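Local atomic coordinates of DUF4875 domain-containing protein (Desulfovibrio piger, PDB entry 4LG3), a protein that is of unknown function and belongs to the DUF4875 family, which is grouped with CamS-like proteins. Residues T13-Y18 against Y27-V32; I78-Q83 against T91-A96; N114-T119 against F177-T182; L128-L133 against E165-N170. All coordinates share one frame; numbering follows the deposited sequence.

Contact 1: T13-Y18 against Y27-V32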
loop_
_atom_site.group_PDB
_atom_site.type_symbol
_atom_site.label_atom_id
_atom_site.label_comp_id
_atom_site.label_asym_id
_atom_site.label_seq_id
_atom_site.Cartn_x
_atom_site.Cartn_y
_atom_site.Cartn_z
ATOM N N THR A 13 -4.710 -5.917 -6.423
ATOM C CA THR A 13 -3.982 -5.641 -7.670
ATOM C C THR A 13 -3.025 -6.787 -7.950
ATOM O O THR A 13 -2.485 -6.899 -9.057
ATOM C CB THR A 13 -3.199 -4.301 -7.599
ATOM O OG1 THR A 13 -2.276 -4.366 -6.526
ATOM C CG2 THR A 13 -4.097 -3.089 -7.455
ATOM N N LYS A 14 -2.770 -7.597 -6.916
ATOM C CA LYS A 14 -1.842 -8.714 -6.966
ATOM C C LYS A 14 -2.135 -9.681 -5.828
ATOM O O LYS A 14 -2.343 -9.249 -4.699
ATOM C CB LYS A 14 -0.371 -8.216 -6.881
ATOM C CG LYS A 14 0.647 -9.273 -7.255
ATOM C CD LYS A 14 2.045 -8.739 -7.170
ATOM C CE LYS A 14 3.050 -9.780 -7.578
ATOM N NZ LYS A 14 4.364 -9.137 -7.824
ATOM N N GLU A 15 -2.095 -10.990 -6.139
ATOM C CA GLU A 15 -2.340 -12.108 -5.215
ATOM C C GLU A 15 -1.432 -13.262 -5.566
ATOM O O GLU A 15 -1.366 -13.653 -6.738
ATOM C CB GLU A 15 -3.795 -12.585 -5.317
ATOM C CG GLU A 15 -4.834 -11.669 -4.706
ATOM C CD GLU A 15 -6.246 -12.211 -4.830
ATOM O OE1 GLU A 15 -6.403 -13.432 -5.048
ATOM O OE2 GLU A 15 -7.201 -11.413 -4.707
ATOM N N SER A 16 -0.714 -13.813 -4.586
ATOM C CA SER A 16 0.143 -14.971 -4.892
ATOM C C SER A 16 0.406 -15.822 -3.666
ATOM O O SER A 16 0.668 -15.289 -2.592
ATOM C CB SER A 16 1.475 -14.556 -5.536
ATOM O OG SER A 16 2.106 -13.499 -4.844
ATOM N N PRO A 17 0.349 -17.150 -3.826
ATOM C CA PRO A 17 0.690 -18.032 -2.706
ATOM C C PRO A 17 2.193 -18.270 -2.576
ATOM O O PRO A 17 2.942 -18.131 -3.544
ATOM C CB PRO A 17 -0.008 -19.337 -3.072
ATOM C CG PRO A 17 0.078 -19.376 -4.571
ATOM C CD PRO A 17 0.042 -17.928 -5.043
ATOM N N TYR A 18 2.612 -18.664 -1.370
ATOM C CA TYR A 18 3.969 -19.071 -1.034
ATOM C C TYR A 18 3.868 -20.291 -0.136
ATOM O O TYR A 18 3.277 -20.235 0.947
ATOM C CB TYR A 18 4.797 -17.940 -0.419
ATOM C CG TYR A 18 6.157 -18.408 0.059
ATOM C CD1 TYR A 18 7.173 -18.711 -0.848
ATOM C CD2 TYR A 18 6.413 -18.592 1.412
ATOM C CE1 TYR A 18 8.416 -19.168 -0.415
ATOM C CE2 TYR A 18 7.648 -19.050 1.855
ATOM C CZ TYR A 18 8.651 -19.324 0.941
ATOM O OH TYR A 18 9.871 -19.765 1.401
ATOM N N TYR A 27 -0.319 -16.374 1.914
ATOM C CA TYR A 27 -0.965 -15.716 0.789
ATOM C C TYR A 27 -0.622 -14.259 0.856
ATOM O O TYR A 27 -0.911 -13.600 1.853
ATOM C CB TYR A 27 -2.459 -15.973 0.785
ATOM C CG TYR A 27 -3.095 -15.841 -0.581
ATOM C CD1 TYR A 27 -2.923 -16.825 -1.553
ATOM C CD2 TYR A 27 -3.928 -14.775 -0.880
ATOM C CE1 TYR A 27 -3.530 -16.719 -2.807
ATOM C CE2 TYR A 27 -4.544 -14.664 -2.121
ATOM C CZ TYR A 27 -4.356 -15.645 -3.079
ATOM O OH TYR A 27 -5.001 -15.540 -4.293
ATOM N N ASN A 28 0.083 -13.761 -0.168
ATOM C CA ASN A 28 0.523 -12.356 -0.207
ATOM C C ASN A 28 -0.354 -11.592 -1.152
ATOM O O ASN A 28 -0.592 -12.033 -2.286
ATOM C CB ASN A 28 1.994 -12.227 -0.582
ATOM C CG ASN A 28 2.900 -13.041 0.303
ATOM O OD1 ASN A 28 2.915 -12.881 1.515
ATOM N ND2 ASN A 28 3.650 -13.954 -0.290
ATOM N N VAL A 29 -0.894 -10.460 -0.663
ATOM C CA VAL A 29 -1.826 -9.652 -1.446
ATOM C C VAL A 29 -1.467 -8.175 -1.388
ATOM O O VAL A 29 -1.181 -7.635 -0.316
ATOM C CB VAL A 29 -3.313 -9.881 -0.965
ATOM C CG1 VAL A 29 -4.301 -9.145 -1.868
ATOM C CG2 VAL A 29 -3.669 -11.365 -0.897
ATOM N N ARG A 30 -1.563 -7.513 -2.550
ATOM C CA ARG A 30 -1.432 -6.055 -2.703
ATOM C C ARG A 30 -2.803 -5.524 -3.010
ATOM O O ARG A 30 -3.488 -6.049 -3.896
ATOM C CB ARG A 30 -0.442 -5.666 -3.792
ATOM C CG ARG A 30 0.962 -6.223 -3.601
ATOM C CD ARG A 30 1.937 -5.439 -4.456
ATOM N NE ARG A 30 2.320 -4.173 -3.815
ATOM C CZ ARG A 30 3.455 -3.981 -3.152
ATOM N NH1 ARG A 30 4.351 -4.953 -3.060
ATOM N NH2 ARG A 30 3.721 -2.802 -2.611
ATOM N N ILE A 31 -3.238 -4.511 -2.256
ATOM C CA ILE A 31 -4.555 -3.921 -2.440
ATOM C C ILE A 31 -4.401 -2.427 -2.676
ATOM O O ILE A 31 -3.339 -1.857 -2.400
ATOM C CB ILE A 31 -5.524 -4.251 -1.246
ATOM C CG1 ILE A 31 -5.029 -3.694 0.094
ATOM C CG2 ILE A 31 -5.860 -5.777 -1.180
ATOM C CD1 ILE A 31 -6.112 -3.571 1.203
ATOM N N VAL A 32 -5.461 -1.796 -3.207
ATOM C CA VAL A 32 -5.551 -0.341 -3.406
ATOM C C VAL A 32 -6.935 0.114 -2.930
ATOM O O VAL A 32 -7.890 -0.675 -2.975
ATOM C CB VAL A 32 -5.277 0.174 -4.865
ATOM C CG1 VAL A 32 -3.826 -0.024 -5.283
ATOM C CG2 VAL A 32 -6.247 -0.434 -5.886
HETATM O O HOH W 1 1.354 -10.888 -4.366
HETATM O O HOH W 2 4.188 -14.427 -2.992
#
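The Tyr27 ring carries the Ser16 backbone N over one face and meets Glu15 OE1 at its edge, in the ring plane, while Pro17 comes up obliquely with CB 4.1 Å from Tyr27 CD1. At that edge Tyr27 OH donates to Glu15 OE1 at 2.6 Å. The carboxylate, turned 63° from the ring, takes this bond on its anti side. The Tyr27 ring swings back along strand 14-18 because its CG lies opposite the backbone N (chi1 -156°), which brings the hydroxyl past Pro17 as far as Glu15. The other carboxylate oxygen, OE2, is held by Tyr67 of helix 53-71, so both oxygens have partners. Glu15 CG also lies alongside Val29 CG1. These contacts belong to the hairpin of strands 10-18 and 26-36; the axes of 14-18 and 27-32 run antiparallel, at 176°. Ser16 with Asn28 and Lys14 with Arg30 are hydrogen-bonded pairs; Arg30 N reaches Lys14 O at 2.9 Å. Thr13 and Lys14 together face Arg30, a classic beta bulge: Thr13 N gives Arg30 O a 2.8 Å bond, whereas Lys14 N adds only a weak one. Beyond the bulge, Thr13 CG2 packs on Val32 CG2 at 3.8 Å. On the face bearing Ser16 and Asn28, one water joins Ser16 OG to Asn28 O, and a second, 2.8 Å from Asn28 ND2, joins that amide to the same hydroxyl; Asn28 OD1 is held by Arg26 NE.

Contact 2: I78-Q83 against T91-A96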
loop_
_atom_site.group_PDB
_atom_site.type_symbol
_atom_site.label_atom_id
_atom_site.label_comp_id
_atom_site.label_asym_id
_atom_site.label_seq_id
_atom_site.Cartn_x
_atom_site.Cartn_y
_atom_site.Cartn_z
ATOM N N ILE A 78 -0.805 -8.495 3.755
ATOM C CA ILE A 78 -1.533 -7.475 2.975
ATOM C C ILE A 78 -0.692 -6.188 2.893
ATOM O O ILE A 78 -0.199 -5.714 3.903
ATOM C CB ILE A 78 -2.965 -7.176 3.528
ATOM C CG1 ILE A 78 -3.804 -8.456 3.749
ATOM C CG2 ILE A 78 -3.710 -6.132 2.681
ATOM C CD1 ILE A 78 -4.253 -9.231 2.537
ATOM N N THR A 79 -0.545 -5.637 1.699
ATOM C CA THR A 79 0.110 -4.351 1.483
ATOM C C THR A 79 -0.885 -3.453 0.777
ATOM O O THR A 79 -1.381 -3.811 -0.302
ATOM C CB THR A 79 1.439 -4.438 0.693
ATOM O OG1 THR A 79 2.310 -5.356 1.343
ATOM C CG2 THR A 79 2.138 -3.082 0.574
ATOM N N LEU A 80 -1.184 -2.291 1.393
ATOM C CA LEU A 80 -2.036 -1.294 0.785
ATOM C C LEU A 80 -1.137 -0.275 0.091
ATOM O O LEU A 80 -0.323 0.375 0.746
ATOM C CB LEU A 80 -2.974 -0.636 1.809
ATOM C CG LEU A 80 -3.817 0.558 1.352
ATOM C CD1 LEU A 80 -4.883 0.130 0.347
ATOM C CD2 LEU A 80 -4.450 1.242 2.548
ATOM N N ASP A 81 -1.281 -0.159 -1.243
ATOM C CA ASP A 81 -0.520 0.813 -2.036
ATOM C C ASP A 81 -1.326 2.106 -2.246
ATOM O O ASP A 81 -2.549 2.080 -2.193
ATOM C CB ASP A 81 -0.077 0.223 -3.385
ATOM C CG ASP A 81 0.933 -0.893 -3.262
ATOM O OD1 ASP A 81 1.943 -0.706 -2.538
ATOM O OD2 ASP A 81 0.752 -1.931 -3.938
ATOM N N SER A 82 -0.629 3.227 -2.482
ATOM C CA SER A 82 -1.221 4.558 -2.691
ATOM C C SER A 82 -2.126 4.601 -3.917
ATOM O O SER A 82 -3.067 5.394 -3.958
ATOM C CB SER A 82 -0.136 5.621 -2.813
ATOM O OG SER A 82 0.757 5.329 -3.877
ATOM N N GLN A 83 -1.846 3.752 -4.903
ATOM C CA GLN A 83 -2.586 3.661 -6.151
ATOM C C GLN A 83 -2.047 2.513 -7.013
ATOM O O GLN A 83 -0.934 2.046 -6.764
ATOM C CB GLN A 83 -2.461 5.001 -6.925
ATOM C CG GLN A 83 -1.043 5.359 -7.384
ATOM C CD GLN A 83 -0.977 6.669 -8.089
ATOM O OE1 GLN A 83 -1.908 7.125 -8.751
ATOM N NE2 GLN A 83 0.119 7.318 -7.944
ATOM N N THR A 91 3.380 4.152 -3.465
ATOM C CA THR A 91 4.021 3.910 -2.168
ATOM C C THR A 91 3.079 3.134 -1.263
ATOM O O THR A 91 1.902 3.040 -1.538
ATOM C CB THR A 91 4.485 5.224 -1.478
ATOM O OG1 THR A 91 3.371 6.092 -1.262
ATOM C CG2 THR A 91 5.615 5.924 -2.208
ATOM N N VAL A 92 3.608 2.615 -0.169
ATOM C CA VAL A 92 2.911 1.849 0.860
ATOM C C VAL A 92 2.191 2.798 1.798
ATOM O O VAL A 92 2.824 3.669 2.393
ATOM C CB VAL A 92 3.911 0.946 1.647
ATOM C CG1 VAL A 92 3.226 0.183 2.773
ATOM C CG2 VAL A 92 4.616 -0.005 0.707
ATOM N N LEU A 93 0.878 2.590 1.950
ATOM C CA LEU A 93 0.027 3.317 2.884
ATOM C C LEU A 93 -0.190 2.511 4.188
ATOM O O LEU A 93 -0.383 3.102 5.243
ATOM C CB LEU A 93 -1.329 3.645 2.247
ATOM C CG LEU A 93 -1.358 4.635 1.084
ATOM C CD1 LEU A 93 -2.786 4.991 0.735
ATOM C CD2 LEU A 93 -0.522 5.917 1.382
ATOM N N ALA A 94 -0.149 1.171 4.116
ATOM C CA ALA A 94 -0.388 0.304 5.265
ATOM C C ALA A 94 0.006 -1.113 4.957
ATOM O O ALA A 94 -0.066 -1.531 3.797
ATOM C CB ALA A 94 -1.884 0.341 5.657
ATOM N N THR A 95 0.350 -1.881 6.010
ATOM C CA THR A 95 0.704 -3.305 5.948
ATOM C C THR A 95 0.196 -4.038 7.177
ATOM O O THR A 95 0.101 -3.445 8.253
ATOM C CB THR A 95 2.248 -3.556 5.843
ATOM O OG1 THR A 95 2.903 -3.112 7.034
ATOM C CG2 THR A 95 2.890 -2.955 4.631
ATOM N N ALA A 96 -0.018 -5.362 7.033
ATOM C CA ALA A 96 -0.416 -6.262 8.112
ATOM C C ALA A 96 -0.210 -7.708 7.702
ATOM O O ALA A 96 -0.559 -8.099 6.583
ATOM C CB ALA A 96 -1.882 -6.030 8.506
#
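This is a buried antiparallel strand pairing near the centre of the chain, where 78-83 and 91-96 form the end of the hairpin of strands 75-81 and 92-98. The segment axes approach to 4.6 Å and their directions differ by 161°. At the far end from the connecting loop, Ile78 and Ala96 make a hydrogen-bonded pair, with Ile78 N 2.9 Å from Ala96 O. Leu80 N then binds Ala94 O, but the return bond departs from regular pairing: Leu80 O takes Leu93 N at 2.8 Å and Ala94 N only weakly, at 3.5 Å. Leu93 and Ala94 thus both face Leu80, a classic beta bulge, and the register moves by one residue, so that Asp81 stands against Val92. Leu93, within the bulge, packs its side chain back across the pair: Leu93 CB lies 4.0 Å from Leu80 CD2, and Leu93 CG rests 3.8 Å from Ser82 CA. Ala94 CB packs on Leu80 CB on the face that helix 53-71 covers. On the other face, Thr79 and Val92 cross at about a right angle, Thr79 CG2 meeting Val92 CG2 at 4.0 Å. Past the strand ends the ladder closes through Ser82. Its N donates to Thr91 O, and its OG, placed between its own N and carbonyl carbon (chi1 58°), accepts from Thr91 N at 2.9 Å with an angle of 162° at the hydrogen. Ser82 OG and Thr91 OG1 are both bound further by the amide of Gln131, while the Asp81 carboxylate forms a salt bridge with Arg30.

Contact 3: N114-T119 against F177-T182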
loop_
_atom_site.group_PDB
_atom_site.type_symbol
_atom_site.label_atom_id
_atom_site.label_comp_id
_atom_site.label_asym_id
_atom_site.label_seq_id
_atom_site.Cartn_x
_atom_site.Cartn_y
_atom_site.Cartn_z
ATOM N N ASN A 114 1.448 -9.164 12.981
ATOM C CA ASN A 114 2.797 -8.603 12.893
ATOM C C ASN A 114 2.909 -7.688 11.693
ATOM O O ASN A 114 2.023 -7.704 10.830
ATOM C CB ASN A 114 3.836 -9.714 12.783
ATOM C CG ASN A 114 5.184 -9.375 13.380
ATOM O OD1 ASN A 114 5.543 -8.211 13.601
ATOM N ND2 ASN A 114 5.968 -10.400 13.659
ATOM N N THR A 115 3.984 -6.885 11.639
ATOM C CA THR A 115 4.334 -5.981 10.536
ATOM C C THR A 115 3.181 -5.017 10.338
ATOM O O THR A 115 2.674 -4.822 9.219
ATOM C CB THR A 115 4.717 -6.788 9.256
ATOM O OG1 THR A 115 5.502 -7.924 9.621
ATOM C CG2 THR A 115 5.496 -5.950 8.242
ATOM N N LEU A 116 2.743 -4.434 11.462
ATOM C CA LEU A 116 1.614 -3.522 11.484
ATOM C C LEU A 116 2.096 -2.133 11.190
ATOM O O LEU A 116 2.843 -1.581 11.978
ATOM C CB LEU A 116 0.901 -3.605 12.839
ATOM C CG LEU A 116 0.415 -4.998 13.264
ATOM C CD1 LEU A 116 -0.194 -4.964 14.684
ATOM C CD2 LEU A 116 -0.537 -5.614 12.216
ATOM N N GLN A 117 1.771 -1.615 10.008
ATOM C CA GLN A 117 2.183 -0.275 9.600
ATOM C C GLN A 117 1.061 0.458 8.951
ATOM O O GLN A 117 0.218 -0.159 8.321
ATOM C CB GLN A 117 3.385 -0.277 8.632
ATOM C CG GLN A 117 4.645 -0.914 9.161
ATOM C CD GLN A 117 5.703 -0.903 8.096
ATOM O OE1 GLN A 117 6.670 -0.141 8.163
ATOM N NE2 GLN A 117 5.545 -1.755 7.077
ATOM N N ALA A 118 1.030 1.769 9.124
ATOM C CA ALA A 118 0.060 2.649 8.484
ATOM C C ALA A 118 0.619 4.058 8.464
ATOM O O ALA A 118 1.296 4.464 9.413
ATOM C CB ALA A 118 -1.291 2.604 9.194
ATOM N N THR A 119 0.401 4.774 7.360
ATOM C CA THR A 119 0.839 6.165 7.222
ATOM C C THR A 119 -0.127 7.039 8.061
ATOM O O THR A 119 -1.285 6.645 8.249
ATOM C CB THR A 119 0.874 6.581 5.737
ATOM O OG1 THR A 119 -0.368 6.257 5.128
ATOM C CG2 THR A 119 2.009 5.960 4.962
ATOM N N PHE A 177 1.576 0.624 13.867
ATOM C CA PHE A 177 0.237 0.898 14.405
ATOM C C PHE A 177 0.009 -0.102 15.534
ATOM O O PHE A 177 0.628 -1.182 15.518
ATOM C CB PHE A 177 -0.892 0.948 13.359
ATOM C CG PHE A 177 -1.400 -0.343 12.757
ATOM C CD1 PHE A 177 -2.215 -1.205 13.498
ATOM C CD2 PHE A 177 -1.193 -0.624 11.411
ATOM C CE1 PHE A 177 -2.732 -2.363 12.930
ATOM C CE2 PHE A 177 -1.704 -1.790 10.839
ATOM C CZ PHE A 177 -2.477 -2.649 11.604
ATOM N N PRO A 178 -0.766 0.271 16.577
ATOM C CA PRO A 178 -0.868 -0.607 17.749
ATOM C C PRO A 178 -1.579 -1.932 17.493
ATOM O O PRO A 178 -2.546 -2.018 16.737
ATOM C CB PRO A 178 -1.632 0.240 18.771
ATOM C CG PRO A 178 -1.509 1.628 18.294
ATOM C CD PRO A 178 -1.499 1.527 16.803
ATOM N N GLN A 179 -1.063 -2.965 18.164
ATOM C CA GLN A 179 -1.534 -4.343 18.170
ATOM C C GLN A 179 -3.018 -4.427 18.611
ATOM O O GLN A 179 -3.742 -5.269 18.098
ATOM C CB GLN A 179 -0.626 -5.145 19.127
ATOM C CG GLN A 179 -0.913 -6.641 19.208
ATOM C CD GLN A 179 -0.263 -7.449 18.113
ATOM O OE1 GLN A 179 0.778 -7.083 17.544
ATOM N NE2 GLN A 179 -0.835 -8.617 17.852
ATOM N N GLU A 180 -3.454 -3.547 19.546
ATOM C CA GLU A 180 -4.815 -3.485 20.103
ATOM C C GLU A 180 -5.870 -3.107 19.034
ATOM O O GLU A 180 -7.050 -3.424 19.205
ATOM C CB GLU A 180 -4.900 -2.545 21.335
ATOM C CG GLU A 180 -4.098 -1.248 21.246
ATOM C CD GLU A 180 -2.711 -1.221 21.886
ATOM O OE1 GLU A 180 -1.845 -2.050 21.516
ATOM O OE2 GLU A 180 -2.473 -0.317 22.723
ATOM N N TRP A 181 -5.446 -2.472 17.927
ATOM C CA TRP A 181 -6.325 -2.100 16.807
ATOM C C TRP A 181 -6.853 -3.322 16.032
ATOM O O TRP A 181 -7.838 -3.198 15.308
ATOM C CB TRP A 181 -5.576 -1.182 15.826
ATOM C CG TRP A 181 -5.375 0.227 16.288
ATOM C CD1 TRP A 181 -5.598 0.734 17.542
ATOM C CD2 TRP A 181 -4.888 1.315 15.495
ATOM N NE1 TRP A 181 -5.307 2.078 17.569
ATOM C CE2 TRP A 181 -4.860 2.460 16.326
ATOM C CE3 TRP A 181 -4.484 1.438 14.154
ATOM C CZ2 TRP A 181 -4.438 3.709 15.859
ATOM C CZ3 TRP A 181 -4.088 2.677 13.690
ATOM C CH2 TRP A 181 -4.078 3.798 14.534
ATOM N N THR A 182 -6.159 -4.469 16.140
ATOM C CA THR A 182 -6.468 -5.738 15.473
ATOM C C THR A 182 -7.462 -6.578 16.284
ATOM O O THR A 182 -7.911 -7.619 15.799
ATOM C CB THR A 182 -5.187 -6.561 15.243
ATOM O OG1 THR A 182 -4.724 -7.062 16.502
ATOM C CG2 THR A 182 -4.086 -5.776 14.534
#
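Phe177 CG sits between its own backbone N and carbonyl carbon (chi1 75°), folding the ring back against strand 114-118 and under Leu116 CB, which lies over the ring centre, 3.6 Å from the centroid and 7° off the normal, a CH-pi contact. Leu116 CG, anti to its carbonyl carbon and beside N, sends CD2 on to Phe177 CZ at 3.6 Å. At the ring edge, in plane, lies the peptide joining Gln117 to Ala118, while Ala118 CB approaches obliquely, 3.9 Å from Phe177 CD2. The ring is thereby wedged between the strand and helix 53-71, where Ala57 touches it. Segment 177-182 follows the short edge strand 175-176, which pairs antiparallel with 113-118. Just past that pairing Phe177 N donates to Leu116 O at 3.2 Å, but the donor stands 60° out of the carbonyl plane, away from a lone pair. Beyond it the chain enters a 3-10 turn, 179-182, in which Gln179 O accepts from both Thr182 N and Thr182 OG1, the hydroxyl at 2.6 Å. This turn lies against Leu116 CD1, which has Gln179 OE1 3.7 Å away and Thr182 CG2 4.0 Å away.

Contact 4: L128-L133 against E165-N170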
loop_
_atom_site.group_PDB
_atom_site.type_symbol
_atom_site.label_atom_id
_atom_site.label_comp_id
_atom_site.label_asym_id
_atom_site.label_seq_id
_atom_site.Cartn_x
_atom_site.Cartn_y
_atom_site.Cartn_z
ATOM N N LEU A 128 -0.632 12.019 -5.600
ATOM C CA LEU A 128 -0.855 10.816 -6.397
ATOM C C LEU A 128 -0.460 11.021 -7.856
ATOM O O LEU A 128 0.120 10.118 -8.462
ATOM C CB LEU A 128 -2.325 10.376 -6.286
ATOM C CG LEU A 128 -2.763 9.784 -4.932
ATOM C CD1 LEU A 128 -4.261 9.683 -4.865
ATOM C CD2 LEU A 128 -2.122 8.441 -4.675
ATOM N N LYS A 129 -0.725 12.214 -8.402
ATOM C CA LYS A 129 -0.346 12.597 -9.759
ATOM C C LYS A 129 1.182 12.684 -9.854
ATOM O O LYS A 129 1.742 12.222 -10.849
ATOM C CB LYS A 129 -1.011 13.942 -10.165
ATOM C CG LYS A 129 -0.725 14.420 -11.598
ATOM C CD LYS A 129 -1.620 13.743 -12.645
ATOM C CE LYS A 129 -0.887 13.429 -13.935
ATOM N NZ LYS A 129 -1.580 12.370 -14.724
ATOM N N ILE A 130 1.853 13.241 -8.822
ATOM C CA ILE A 130 3.315 13.388 -8.808
ATOM C C ILE A 130 3.949 11.984 -8.871
ATOM O O ILE A 130 4.896 11.775 -9.653
ATOM C CB ILE A 130 3.819 14.228 -7.585
ATOM C CG1 ILE A 130 3.410 15.703 -7.709
ATOM C CG2 ILE A 130 5.339 14.127 -7.408
ATOM C CD1 ILE A 130 3.613 16.539 -6.432
ATOM N N GLN A 131 3.392 11.023 -8.077
ATOM C CA GLN A 131 3.808 9.602 -8.007
ATOM C C GLN A 131 3.678 8.912 -9.347
ATOM O O GLN A 131 4.568 8.167 -9.746
ATOM C CB GLN A 131 2.956 8.829 -6.996
ATOM C CG GLN A 131 3.287 9.151 -5.564
ATOM C CD GLN A 131 2.677 8.136 -4.657
ATOM O OE1 GLN A 131 1.603 7.586 -4.925
ATOM N NE2 GLN A 131 3.349 7.871 -3.565
ATOM N N CYS A 132 2.566 9.177 -10.032
ATOM C CA CYS A 132 2.268 8.645 -11.355
ATOM C C CYS A 132 3.288 9.180 -12.392
ATOM O O CYS A 132 3.837 8.383 -13.166
ATOM C CB CYS A 132 0.833 8.975 -11.751
ATOM S SG CYS A 132 0.345 8.307 -13.362
ATOM N N LEU A 133 3.578 10.506 -12.365
ATOM C CA LEU A 133 4.563 11.119 -13.252
ATOM C C LEU A 133 5.952 10.585 -12.952
ATOM O O LEU A 133 6.645 10.201 -13.882
ATOM C CB LEU A 133 4.540 12.641 -13.168
ATOM C CG LEU A 133 3.264 13.350 -13.635
ATOM C CD1 LEU A 133 3.421 14.852 -13.547
ATOM C CD2 LEU A 133 2.882 12.949 -15.043
ATOM N N GLU A 165 10.285 21.495 -4.659
ATOM C CA GLU A 165 10.394 21.053 -3.265
ATOM C C GLU A 165 9.090 20.333 -2.801
ATOM O O GLU A 165 9.073 19.706 -1.734
ATOM C CB GLU A 165 10.790 22.210 -2.324
ATOM C CG GLU A 165 9.808 23.368 -2.260
ATOM C CD GLU A 165 10.239 24.491 -1.337
ATOM O OE1 GLU A 165 10.497 24.217 -0.141
ATOM O OE2 GLU A 165 10.314 25.648 -1.809
ATOM N N LYS A 166 8.032 20.412 -3.632
ATOM C CA LYS A 166 6.746 19.755 -3.429
ATOM C C LYS A 166 6.709 18.427 -4.225
ATOM O O LYS A 166 5.749 17.675 -4.095
ATOM C CB LYS A 166 5.595 20.697 -3.860
ATOM C CG LYS A 166 4.626 21.100 -2.746
ATOM C CD LYS A 166 3.530 20.037 -2.501
ATOM C CE LYS A 166 2.521 20.419 -1.433
ATOM N NZ LYS A 166 1.504 19.345 -1.225
ATOM N N VAL A 167 7.770 18.133 -5.028
ATOM C CA VAL A 167 7.881 16.932 -5.865
ATOM C C VAL A 167 8.731 15.848 -5.166
ATOM O O VAL A 167 9.926 16.024 -4.949
ATOM C CB VAL A 167 8.429 17.257 -7.293
ATOM C CG1 VAL A 167 8.662 15.994 -8.116
ATOM C CG2 VAL A 167 7.501 18.207 -8.037
HETATM N N MSE A 168 8.095 14.714 -4.848
HETATM C CA MSE A 168 8.695 13.533 -4.228
HETATM C C MSE A 168 7.787 12.348 -4.419
HETATM O O MSE A 168 6.565 12.515 -4.540
HETATM C CB MSE A 168 8.995 13.743 -2.744
HETATM C CG MSE A 168 7.758 13.929 -1.878
HETATM SE SE MSE A 168 8.264 14.954 -0.330
HETATM C CE MSE A 168 8.358 16.696 -1.138
ATOM N N LEU A 169 8.386 11.148 -4.459
ATOM C CA LEU A 169 7.659 9.911 -4.623
ATOM C C LEU A 169 6.923 9.566 -3.325
ATOM O O LEU A 169 5.758 9.160 -3.379
ATOM C CB LEU A 169 8.601 8.764 -5.067
ATOM C CG LEU A 169 7.992 7.327 -5.182
ATOM C CD1 LEU A 169 6.823 7.243 -6.207
ATOM C CD2 LEU A 169 9.050 6.300 -5.431
ATOM N N ASN A 170 7.606 9.729 -2.170
ATOM C CA ASN A 170 7.075 9.363 -0.868
ATOM C C ASN A 170 6.876 10.621 0.022
ATOM O O ASN A 170 7.776 10.990 0.792
ATOM C CB ASN A 170 7.994 8.315 -0.206
ATOM C CG ASN A 170 7.257 7.243 0.568
ATOM O OD1 ASN A 170 6.178 7.457 1.147
ATOM N ND2 ASN A 170 7.833 6.055 0.588
#
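Gln131 NE2 donates to Leu169 O across a 2.7 Å bond, the sole hydrogen bond between 128-133 and 165-170. Its geometry is close to linear: the angle at the hydrogen is 170°, the donor lies almost on the line of the carbonyl bond, and Leu169 O is only 3° out of the Gln131 amide plane. One helical position earlier, Ile130 supplies the apolar part. Its two branches meet different stations on the passing chain: CD1 lies 3.4 Å from Lys166 O, whereas CG2 lies 3.9 Å from Val167 CG1 and 3.5 Å from Met168 O, the residue being selenomethionine. Leu169 CD1 adds a looser touch, 4.1 Å from Gln131 CG, the two side chains crossing at about a right angle. The contact therefore lays an irregular segment, which leaves the end of a 3-10 segment reaching 165-166 and leads toward strand 175-176, across one side of helix 125-137. What brings the Gln131 amide to this segment is an extended chain beyond CG, with CG anti to the carbonyl carbon (chi1 -74°). Beyond the two segments, the hairpin of strands 75-81 and 92-98 also binds this amide, through Ser82 and Thr91. These bonds to both ends of the amide would hold its plane in place and satisfy the polar atoms of a buried side chain. Around the apolar part, Ile162 touches both Ile130 and Val167, and Leu160 of helix 149-160 also packs on Ile130.

In the fold
From the N terminus, contact 1 closes the first hairpin, 10-18 with 26-36. The chain then runs through helix 53-71 and returns as strand 75-81, parallel to 26-36, before contact 2 closes the second hairpin in series with the first. These two share a sheet and are joined by the Arg30-Asp81 salt bridge. Strand 113-118 extends that sheet from 92-98, and contact 3 brings the C-terminal segment to it, closing a loop of 57 residues. Contact 4 falls within that loop, tying helix 125-137 to the segment before strand 175-176. It does not touch contact 3, but meets contact 2 through Gln83-Leu128 and other side-chain bonds from the hairpin end, coupling this helical part to the sheet.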